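PDB 6NQI: Pre-mRNA splicing factor PRP8, which is a spliceosomal protein that probably binds U2, U5 and U6 snRNAs and intronic pre-mRNA, represented by its RNase H-like domain. Local coordinates for residues Arg21-Trp29 / Leu119-Gln130. Residues are numbered along the deposited sequence; the frame is centred on the assembly and turned at random.
Sequences RPHANGVIW and LMALPEIRDRTQ
Met120 reaches between Arg21 and Trp29. Its CB lies 4.2 Å from Trp29 CZ2; CG, set anti to the backbone N (chi1 -159°), approaches Arg21 NH1. A bend at chi2 then brings SD over the centre of the Arg21 guanidinium, 3.8 Å from CZ, while SD also touches Val27 CG2 and the edge of the Trp29 ring, a Met-aromatic contact (SD to Trp29 CZ2 3.9 Å). The terminal CE ends beside Arg21 NH2. The guanidinium is held beneath this thioether by Asn25 O, which lies at its edge, in plane, and accepts from Arg21 NH2 (3.2 Å) and weakly from NE. Trp29 is clamped on both faces: Val27 CG1 sits over the centre of the ring, and Leu119 CB makes a CH-pi contact with the opposite face, offset toward the rim. Ile125 CG2 comes obliquely to Trp29 CH2, and Trp29 NE1 hydrogen-bonds to Thr18 OG1. Toward the helix end, Asn25 ND2 donates to Thr129 O at 3.1 Å in a nearly straight bond (174°), with OD1 taken by Arg45 N. Thr129 turns its OG1 back to Ile125 O and lays CG2 against Val27. Helix 123-130 and the 3-10 segment before it thus pack across strand 24-32, a central strand of the RNase H-like mixed sheet, flanked by strands 11-21 and 37-43; Ile125 also meets Trp140 of strand 137-141, and Leu119 reaches helix 152-168.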
ATOM      1  N   ARG A  21      -9.451  -0.543  12.532  1.00 64.16           N
ATOM      2  CA  ARG A  21      -9.670   0.836  12.942  1.00 63.80           C
ATOM      3  C   ARG A  21     -10.902   0.867  13.835  1.00 64.24           C
ATOM      4  O   ARG A  21     -11.928   0.268  13.479  1.00 64.53           O
ATOM      5  CB  ARG A  21      -9.853   1.784  11.740  1.00 63.76           C
ATOM      6  CG  ARG A  21      -8.546   2.063  10.961  1.00 63.84           C
ATOM      7  CD  ARG A  21      -8.667   3.270  10.025  1.00 63.82           C
ATOM      8  NE  ARG A  21      -9.783   3.135   9.105  1.00 63.58           N
ATOM      9  CZ  ARG A  21     -10.378   4.161   8.520  1.00 63.50           C
ATOM     10  NH1 ARG A  21      -9.951   5.393   8.772  1.00 64.23           N
ATOM     11  NH2 ARG A  21     -11.405   3.956   7.702  1.00 62.80           N
ATOM     12  N   PRO A  22     -10.823   1.473  15.030  1.00 79.78           N
ATOM     13  CA  PRO A  22     -11.962   1.428  15.963  1.00 80.13           C
ATOM     14  C   PRO A  22     -13.277   1.784  15.289  1.00 79.91           C
ATOM     15  O   PRO A  22     -13.413   2.872  14.723  1.00 79.92           O
ATOM     16  CB  PRO A  22     -11.573   2.456  17.035  1.00 80.52           C
ATOM     17  CG  PRO A  22     -10.080   2.455  17.021  1.00 80.26           C
ATOM     18  CD  PRO A  22      -9.703   2.272  15.562  1.00 79.65           C
ATOM     19  N   HIS A  23     -14.231   0.848  15.318  1.00 85.20           N
ATOM     20  CA  HIS A  23     -15.583   1.056  14.786  1.00 84.76           C
ATOM     21  C   HIS A  23     -15.589   1.532  13.333  1.00 84.49           C
ATOM     22  O   HIS A  23     -16.386   2.386  12.940  1.00 84.29           O
ATOM     23  CB  HIS A  23     -16.383   2.027  15.647  1.00 85.97           C
ATOM     24  CG  HIS A  23     -16.567   1.609  17.078  1.00 88.42           C
ATOM     25  ND1 HIS A  23     -15.835   2.146  18.117  1.00 90.46           N
ATOM     26  CD2 HIS A  23     -17.466   0.768  17.647  1.00 90.15           C
ATOM     27  CE1 HIS A  23     -16.246   1.621  19.259  1.00 93.36           C
ATOM     28  NE2 HIS A  23     -17.237   0.785  19.001  1.00 93.17           N
ATOM     29  N   ALA A  24     -14.685   0.993  12.523  1.00 62.04           N
ATOM     30  CA  ALA A  24     -14.693   1.310  11.101  1.00 61.81           C
ATOM     31  C   ALA A  24     -13.972   0.204  10.352  1.00 62.21           C
ATOM     32  O   ALA A  24     -13.150  -0.516  10.926  1.00 62.72           O
ATOM     33  CB  ALA A  24     -14.043   2.664  10.805  1.00 61.80           C
ATOM     34  N   ASN A  25     -14.328   0.041   9.081  1.00 55.66           N
ATOM     35  CA  ASN A  25     -13.581  -0.870   8.221  1.00 56.21           C
ATOM     36  C   ASN A  25     -12.131  -0.415   8.126  1.00 56.10           C
ATOM     37  O   ASN A  25     -11.856   0.775   7.957  1.00 55.32           O
ATOM     38  CB  ASN A  25     -14.187  -0.909   6.819  1.00 56.02           C
ATOM     39  CG  ASN A  25     -15.650  -1.314   6.809  1.00 56.25           C
ATOM     40  OD1 ASN A  25     -16.120  -2.051   7.678  1.00 56.84           O
ATOM     41  ND2 ASN A  25     -16.371  -0.854   5.797  1.00 55.82           N
ATOM     42  N   GLY A  26     -11.206  -1.367   8.265  1.00 49.84           N
ATOM     43  CA  GLY A  26      -9.791  -1.124   8.059  1.00 49.53           C
ATOM     44  C   GLY A  26      -9.367  -1.335   6.613  1.00 49.44           C
ATOM     45  O   GLY A  26     -10.185  -1.567   5.721  1.00 49.30           O
ATOM     46  N   VAL A  27      -8.049  -1.263   6.387  1.00 57.90           N
ATOM     47  CA  VAL A  27      -7.454  -1.413   5.053  1.00 56.50           C
ATOM     48  C   VAL A  27      -6.085  -2.069   5.198  1.00 54.86           C
ATOM     49  O   VAL A  27      -5.360  -1.816   6.165  1.00 53.89           O
ATOM     50  CB  VAL A  27      -7.338  -0.056   4.310  1.00 55.65           C
ATOM     51  CG1 VAL A  27      -6.466  -0.177   3.088  1.00 53.43           C
ATOM     52  CG2 VAL A  27      -8.693   0.435   3.854  1.00 55.58           C
ATOM     53  N   ILE A  28      -5.733  -2.921   4.238  1.00 50.58           N
ATOM     54  CA  ILE A  28      -4.367  -3.407   4.050  1.00 46.10           C
ATOM     55  C   ILE A  28      -3.852  -2.894   2.704  1.00 44.30           C
ATOM     56  O   ILE A  28      -4.522  -3.049   1.673  1.00 43.83           O
ATOM     57  CB  ILE A  28      -4.293  -4.943   4.109  1.00 43.88           C
ATOM     58  CG1 ILE A  28      -4.688  -5.437   5.496  1.00 46.89           C
ATOM     59  CG2 ILE A  28      -2.853  -5.437   3.670  1.00 39.87           C
ATOM     60  CD1 ILE A  28      -4.719  -6.930   5.620  1.00 46.93           C
ATOM     61  N   TRP A  29      -2.684  -2.251   2.717  1.00 41.07           N
ATOM     62  CA  TRP A  29      -2.104  -1.671   1.508  1.00 41.10           C
ATOM     63  C   TRP A  29      -0.969  -2.522   0.957  1.00 38.33           C
ATOM     64  O   TRP A  29      -0.127  -3.003   1.718  1.00 37.34           O
ATOM     65  CB  TRP A  29      -1.552  -0.281   1.798  1.00 44.96           C
ATOM     66  CG  TRP A  29      -2.412   0.536   2.666  1.00 48.47           C
ATOM     67  CD1 TRP A  29      -2.412   0.569   4.026  1.00 48.75           C
ATOM     68  CD2 TRP A  29      -3.370   1.500   2.238  1.00 49.11           C
ATOM     69  NE1 TRP A  29      -3.335   1.477   4.474  1.00 51.18           N
ATOM     70  CE2 TRP A  29      -3.932   2.065   3.391  1.00 51.30           C
ATOM     71  CE3 TRP A  29      -3.803   1.945   0.984  1.00 47.02           C
ATOM     72  CZ2 TRP A  29      -4.913   3.043   3.331  1.00 51.68           C
ATOM     73  CZ3 TRP A  29      -4.781   2.912   0.927  1.00 47.45           C
ATOM     74  CH2 TRP A  29      -5.322   3.454   2.092  1.00 49.70           C
ATOM     75  N   LEU A 119      -2.063   6.790   3.459  1.00 48.18           N
ATOM     76  CA  LEU A 119      -3.012   6.944   2.360  1.00 51.96           C
ATOM     77  C   LEU A 119      -4.462   6.924   2.845  1.00 55.53           C
ATOM     78  O   LEU A 119      -5.361   7.379   2.121  1.00 59.97           O
ATOM     79  CB  LEU A 119      -2.800   5.852   1.317  1.00 50.13           C
ATOM     80  CG  LEU A 119      -1.522   6.067   0.545  1.00 48.69           C
ATOM     81  CD1 LEU A 119      -1.307   4.939  -0.477  1.00 46.55           C
ATOM     82  CD2 LEU A 119      -1.569   7.448  -0.097  1.00 53.22           C
ATOM     83  N   MET A 120      -4.699   6.442   4.070  1.00 53.51           N
ATOM     84  CA  MET A 120      -6.030   6.478   4.659  1.00 57.65           C
ATOM     85  C   MET A 120      -6.609   7.881   4.666  1.00 61.49           C
ATOM     86  O   MET A 120      -7.823   8.038   4.814  1.00 66.12           O
ATOM     87  CB  MET A 120      -5.972   5.950   6.097  1.00 56.01           C
ATOM     88  CG  MET A 120      -7.302   5.469   6.654  1.00 60.09           C
ATOM     89  SD  MET A 120      -7.889   4.100   5.667  1.00 61.40           S
ATOM     90  CE  MET A 120      -9.246   4.872   4.787  1.00 67.88           C
ATOM     91  N   ALA A 121      -5.766   8.891   4.472  1.00 56.92           N
ATOM     92  CA  ALA A 121      -6.170  10.284   4.453  1.00 59.81           C
ATOM     93  C   ALA A 121      -6.694  10.761   3.098  1.00 63.13           C
ATOM     94  O   ALA A 121      -7.304  11.835   3.043  1.00 65.41           O
ATOM     95  CB  ALA A 121      -4.975  11.140   4.876  1.00 57.14           C
ATOM     96  N   LEU A 122      -6.531   9.990   2.020  1.00 66.13           N
ATOM     97  CA  LEU A 122      -7.050  10.451   0.735  1.00 68.56           C
ATOM     98  C   LEU A 122      -8.569  10.272   0.725  1.00 71.64           C
ATOM     99  O   LEU A 122      -9.060   9.196   1.082  1.00 72.33           O
ATOM    100  CB  LEU A 122      -6.386   9.675  -0.407  1.00 67.03           C
ATOM    101  CG  LEU A 122      -4.860   9.913  -0.598  1.00 64.12           C
ATOM    102  CD1 LEU A 122      -4.263   9.240  -1.841  1.00 63.16           C
ATOM    103  CD2 LEU A 122      -4.477  11.404  -0.598  1.00 64.83           C
ATOM    104  N   PRO A 123      -9.342  11.308   0.388  1.00 69.20           N
ATOM    105  CA  PRO A 123     -10.801  11.205   0.557  1.00 72.25           C
ATOM    106  C   PRO A 123     -11.458  10.158  -0.332  1.00 72.03           C
ATOM    107  O   PRO A 123     -12.455   9.550   0.080  1.00 73.46           O
ATOM    108  CB  PRO A 123     -11.296  12.631   0.251  1.00 76.57           C
ATOM    109  CG  PRO A 123     -10.101  13.504   0.459  1.00 76.05           C
ATOM    110  CD  PRO A 123      -8.943  12.666  -0.001  1.00 71.40           C
ATOM    111  N   GLU A 124     -10.932   9.925  -1.535  1.00 78.73           N
ATOM    112  CA  GLU A 124     -11.515   8.912  -2.409  1.00 78.26           C
ATOM    113  C   GLU A 124     -11.426   7.532  -1.765  1.00 79.16           C
ATOM    114  O   GLU A 124     -12.384   6.756  -1.804  1.00 79.71           O
ATOM    115  CB  GLU A 124     -10.793   8.942  -3.757  1.00 76.91           C
ATOM    116  CG  GLU A 124     -11.639   8.792  -5.013  1.00 79.83           C
ATOM    117  CD  GLU A 124     -11.201   9.798  -6.076  1.00 81.70           C
ATOM    118  OE1 GLU A 124     -10.056   9.653  -6.605  1.00 79.46           O
ATOM    119  OE2 GLU A 124     -12.004  10.713  -6.392  1.00 85.89           O
ATOM    120  N   ILE A 125     -10.272   7.223  -1.160  1.00 53.71           N
ATOM    121  CA  ILE A 125     -10.046   5.930  -0.514  1.00 52.69           C
ATOM    122  C   ILE A 125     -10.856   5.816   0.765  1.00 54.56           C
ATOM    123  O   ILE A 125     -11.472   4.783   1.046  1.00 54.78           O
ATOM    124  CB  ILE A 125      -8.551   5.736  -0.194  1.00 50.72           C
ATOM    125  CG1 ILE A 125      -7.677   5.800  -1.443  1.00 48.64           C
ATOM    126  CG2 ILE A 125      -8.354   4.414   0.542  1.00 49.77           C
ATOM    127  CD1 ILE A 125      -8.050   4.823  -2.487  1.00 48.10           C
ATOM    128  N   ARG A 126     -10.789   6.842   1.603  1.00 69.92           N
ATOM    129  CA  ARG A 126     -11.552   6.827   2.842  1.00 70.45           C
ATOM    130  C   ARG A 126     -13.041   6.616   2.557  1.00 70.29           C
ATOM    131  O   ARG A 126     -13.703   5.797   3.214  1.00 70.33           O
ATOM    132  CB  ARG A 126     -11.267   8.113   3.608  1.00 69.71           C
ATOM    133  CG  ARG A 126     -11.920   8.228   4.938  1.00 69.03           C
ATOM    134  CD  ARG A 126     -11.799   9.670   5.407  1.00 70.61           C
ATOM    135  NE  ARG A 126     -12.314  10.600   4.402  1.00 72.50           N
ATOM    136  CZ  ARG A 126     -12.254  11.922   4.502  1.00 75.39           C
ATOM    137  NH1 ARG A 126     -11.709  12.495   5.570  1.00 76.95           N
ATOM    138  NH2 ARG A 126     -12.747  12.673   3.529  1.00 77.36           N
ATOM    139  N   ASP A 127     -13.558   7.301   1.532  1.00 62.38           N
ATOM    140  CA  ASP A 127     -14.969   7.220   1.182  1.00 66.33           C
ATOM    141  C   ASP A 127     -15.332   5.871   0.578  1.00 65.58           C
ATOM    142  O   ASP A 127     -16.406   5.325   0.883  1.00 68.57           O
ATOM    143  CB  ASP A 127     -15.322   8.351   0.225  1.00 68.94           C
ATOM    144  CG  ASP A 127     -15.383   9.696   0.921  1.00 71.62           C
ATOM    145  OD1 ASP A 127     -15.377   9.700   2.176  1.00 72.21           O
ATOM    146  OD2 ASP A 127     -15.443  10.747   0.229  1.00 73.70           O
ATOM    147  N   ARG A 128     -14.481   5.314  -0.289  1.00 80.09           N
ATOM    148  CA  ARG A 128     -14.778   3.971  -0.772  1.00 79.88           C
ATOM    149  C   ARG A 128     -14.677   2.959   0.359  1.00 79.00           C
ATOM    150  O   ARG A 128     -15.396   1.954   0.358  1.00 80.58           O
ATOM    151  CB  ARG A 128     -13.854   3.590  -1.923  1.00 77.75           C
ATOM    152  CG  ARG A 128     -14.169   2.248  -2.559  1.00 78.86           C
ATOM    153  CD  ARG A 128     -13.119   1.927  -3.608  1.00 77.44           C
ATOM    154  NE  ARG A 128     -13.441   0.796  -4.481  1.00 79.09           N
ATOM    155  CZ  ARG A 128     -13.557   0.876  -5.805  1.00 79.05           C
ATOM    156  NH1 ARG A 128     -13.391   2.044  -6.422  1.00 79.68           N
ATOM    157  NH2 ARG A 128     -13.837  -0.214  -6.516  1.00 80.95           N
ATOM    158  N   THR A 129     -13.851   3.246   1.366  1.00 60.25           N
ATOM    159  CA  THR A 129     -13.604   2.286   2.433  1.00 60.24           C
ATOM    160  C   THR A 129     -14.771   2.190   3.393  1.00 61.98           C
ATOM    161  O   THR A 129     -15.250   1.087   3.680  1.00 62.90           O
ATOM    162  CB  THR A 129     -12.343   2.659   3.206  1.00 59.01           C
ATOM    163  OG1 THR A 129     -11.199   2.550   2.360  1.00 58.75           O
ATOM    164  CG2 THR A 129     -12.187   1.777   4.438  1.00 58.50           C
ATOM    165  N   GLN A 130     -15.234   3.325   3.923  1.00 98.69           N
ATOM    166  CA  GLN A 130     -16.294   3.249   4.930  1.00101.62           C
ATOM    167  C   GLN A 130     -17.593   2.691   4.364  1.00104.05           C
ATOM    168  O   GLN A 130     -18.281   1.914   5.034  1.00105.90           O
ATOM    169  CB  GLN A 130     -16.529   4.602   5.573  1.00103.55           C
ATOM    170  CG  GLN A 130     -15.418   4.954   6.517  1.00102.54           C
ATOM    171  CD  GLN A 130     -15.642   6.279   7.186  1.00104.83           C
ATOM    172  OE1 GLN A 130     -16.738   6.556   7.699  1.00108.72           O
ATOM    173  NE2 GLN A 130     -14.604   7.114   7.198  1.00102.84           N
TER